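Sugar ABC transporter substrate-binding protein (Treponema pallidum subsp. pallidum, PDB 5U2P) is an orphan periplasmic ligand-binding protein that probably captures a solute, perhaps a sugar, for uptake by an ABC transporter. Local coordinates at residues 56-61 and 331-336. Sequence-based numbering, arbitrary orientation.
Sequences LEEGIA and AAYQNS
Glu57, Glu58 and Tyr333 meet through one shared water, the evidence being three hydrogen bonds to water and none directly between the residues. The water donates to both carboxylates, lying 2.5 Å from Glu57 OE1 and also 2.5 Å from Glu58 OE2, short for water hydrogen bonds, so that one water spans both groups. Its third bond, with Tyr333 OH, measures 2.8 Å, and the geometry at that hydroxyl supports it: the water sits in the ring plane, at the edge, and the angle CZ-OH-water is 110°. Direct approach is looser, with Glu57 OE1 3.8 Å from Tyr333 OH and Glu58 CG 3.9 Å from the same oxygen, so only 88 Å² is buried between 56-61 and 331-336.

The two glutamates reach the water by different shapes. Each begins with CG beside the backbone N, but Glu57 then runs extended (chi2 -178°) past the tyrosine in the opposite direction, whereas Glu58 folds back at chi2 (-61°) to bring OE2 to the water. Both carboxylates stand steeply to the ring plane.

Helix 45-58 connects the parallel neighbours 33-39 and 61-67, a beta-alpha-beta unit in one lobe of the solute-binding protein; Gly59, with positive phi, leaves the helix just before the second strand. Helix 331-337 comes much later in the chain, after strand 307-311 of the same sheet and helix 318-329, so the water joins distant parts of the sequence within one lobe. Tyr333 is buried, its side chain touching Leu54, Val327 and Leu328, and its ring makes a cation-pi contact with Lys53. The two carboxylates come close, Glu57 OE1 to Glu58 OE2 being 4.6 Å, and water donation to each probably eases their mutual repulsion.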
loop_
_atom_site.group_PDB
_atom_site.type_symbol
_atom_site.label_atom_id
_atom_site.label_comp_id
_atom_site.label_asym_id
_atom_site.label_seq_id
_atom_site.Cartn_x
_atom_site.Cartn_y
_atom_site.Cartn_z
ATOM N N LEU A 56 -8.281 28.837 -15.844
ATOM C CA LEU A 56 -8.693 30.155 -15.395
ATOM C C LEU A 56 -7.490 30.992 -14.961
ATOM O O LEU A 56 -7.392 32.165 -15.311
ATOM C CB LEU A 56 -9.696 30.020 -14.250
ATOM C CG LEU A 56 -10.497 31.262 -13.858
ATOM C CD1 LEU A 56 -11.333 31.766 -15.023
ATOM C CD2 LEU A 56 -11.384 30.960 -12.654
ATOM N N GLU A 57 -6.564 30.376 -14.230
ATOM C CA GLU A 57 -5.447 31.101 -13.623
ATOM C C GLU A 57 -4.145 31.022 -14.409
ATOM O O GLU A 57 -3.325 31.935 -14.333
ATOM C CB GLU A 57 -5.207 30.593 -12.199
ATOM C CG GLU A 57 -6.443 30.712 -11.281
ATOM C CD GLU A 57 -6.184 30.259 -9.845
ATOM O OE1 GLU A 57 -5.009 30.140 -9.447
ATOM O OE2 GLU A 57 -7.165 30.016 -9.110
ATOM N N GLU A 58 -3.943 29.948 -15.165
ATOM C CA GLU A 58 -2.640 29.708 -15.768
ATOM C C GLU A 58 -2.676 29.795 -17.286
ATOM O O GLU A 58 -1.634 29.651 -17.949
ATOM C CB GLU A 58 -2.095 28.344 -15.317
ATOM C CG GLU A 58 -1.983 28.220 -13.792
ATOM C CD GLU A 58 -1.029 29.236 -13.181
ATOM O OE1 GLU A 58 -0.009 29.545 -13.811
ATOM O OE2 GLU A 58 -1.280 29.721 -12.064
ATOM N N GLY A 59 -3.869 30.007 -17.826
ATOM C CA GLY A 59 -4.068 30.148 -19.257
ATOM C C GLY A 59 -3.721 28.879 -20.002
ATOM O O GLY A 59 -3.183 28.917 -21.109
ATOM N N ILE A 60 -4.010 27.743 -19.387
ATOM C CA ILE A 60 -3.799 26.457 -20.057
ATOM C C ILE A 60 -5.175 25.836 -20.296
ATOM O O ILE A 60 -5.825 25.370 -19.362
ATOM C CB ILE A 60 -2.903 25.505 -19.256
ATOM C CG1 ILE A 60 -1.529 26.154 -19.007
ATOM C CG2 ILE A 60 -2.731 24.203 -20.021
ATOM C CD1 ILE A 60 -0.594 25.345 -18.145
ATOM N N ALA A 61 -5.624 25.877 -21.545
ATOM C CA ALA A 61 -6.877 25.233 -21.922
ATOM C C ALA A 61 -6.702 23.714 -21.933
ATOM O O ALA A 61 -6.036 23.170 -22.811
ATOM C CB ALA A 61 -7.335 25.722 -23.277
ATOM N N ALA A 331 0.968 23.655 -3.137
ATOM C CA ALA A 331 0.148 23.435 -1.944
ATOM C C ALA A 331 -1.282 23.941 -2.154
ATOM O O ALA A 331 -2.244 23.322 -1.686
ATOM C CB ALA A 331 0.782 24.113 -0.744
ATOM N N ALA A 332 -1.411 25.054 -2.875
ATOM C CA ALA A 332 -2.716 25.648 -3.158
ATOM C C ALA A 332 -3.622 24.688 -3.916
ATOM O O ALA A 332 -4.812 24.557 -3.611
ATOM C CB ALA A 332 -2.551 26.944 -3.950
ATOM N N TYR A 333 -3.056 24.016 -4.911
ATOM C CA TYR A 333 -3.834 23.078 -5.704
ATOM C C TYR A 333 -4.086 21.774 -4.965
ATOM O O TYR A 333 -5.183 21.226 -5.039
ATOM C CB TYR A 333 -3.142 22.825 -7.034
ATOM C CG TYR A 333 -3.440 23.870 -8.095
ATOM C CD1 TYR A 333 -3.046 25.193 -7.940
ATOM C CD2 TYR A 333 -4.128 23.536 -9.250
ATOM C CE1 TYR A 333 -3.329 26.129 -8.897
ATOM C CE2 TYR A 333 -4.412 24.472 -10.211
ATOM C CZ TYR A 333 -4.006 25.767 -10.032
ATOM O OH TYR A 333 -4.272 26.704 -10.998
ATOM N N GLN A 334 -3.077 21.275 -4.251
ATOM C CA GLN A 334 -3.271 20.084 -3.435
ATOM C C GLN A 334 -4.358 20.317 -2.378
ATOM O O GLN A 334 -5.176 19.430 -2.122
ATOM C CB GLN A 334 -1.965 19.660 -2.755
ATOM C CG GLN A 334 -0.918 19.102 -3.716
ATOM C CD GLN A 334 -1.433 17.884 -4.447
ATOM O OE1 GLN A 334 -1.820 16.894 -3.825
ATOM N NE2 GLN A 334 -1.480 17.966 -5.776
ATOM N N ASN A 335 -4.364 21.501 -1.778
ATOM C CA ASN A 335 -5.351 21.798 -0.738
ATOM C C ASN A 335 -6.770 21.819 -1.308
ATOM O O ASN A 335 -7.684 21.234 -0.736
ATOM C CB ASN A 335 -5.019 23.119 -0.052
ATOM C CG ASN A 335 -3.908 22.974 0.970
ATOM O OD1 ASN A 335 -3.781 21.935 1.622
ATOM N ND2 ASN A 335 -3.097 24.014 1.117
ATOM N N SER A 336 -6.932 22.451 -2.460
ATOM C CA SER A 336 -8.203 22.454 -3.166
ATOM C C SER A 336 -8.621 21.046 -3.568
ATOM O O SER A 336 -9.754 20.623 -3.335
ATOM C CB SER A 336 -8.103 23.360 -4.393
ATOM O OG SER A 336 -9.293 23.334 -5.152
HETATM O O HOH W 1 -2.990 29.075 -10.411
#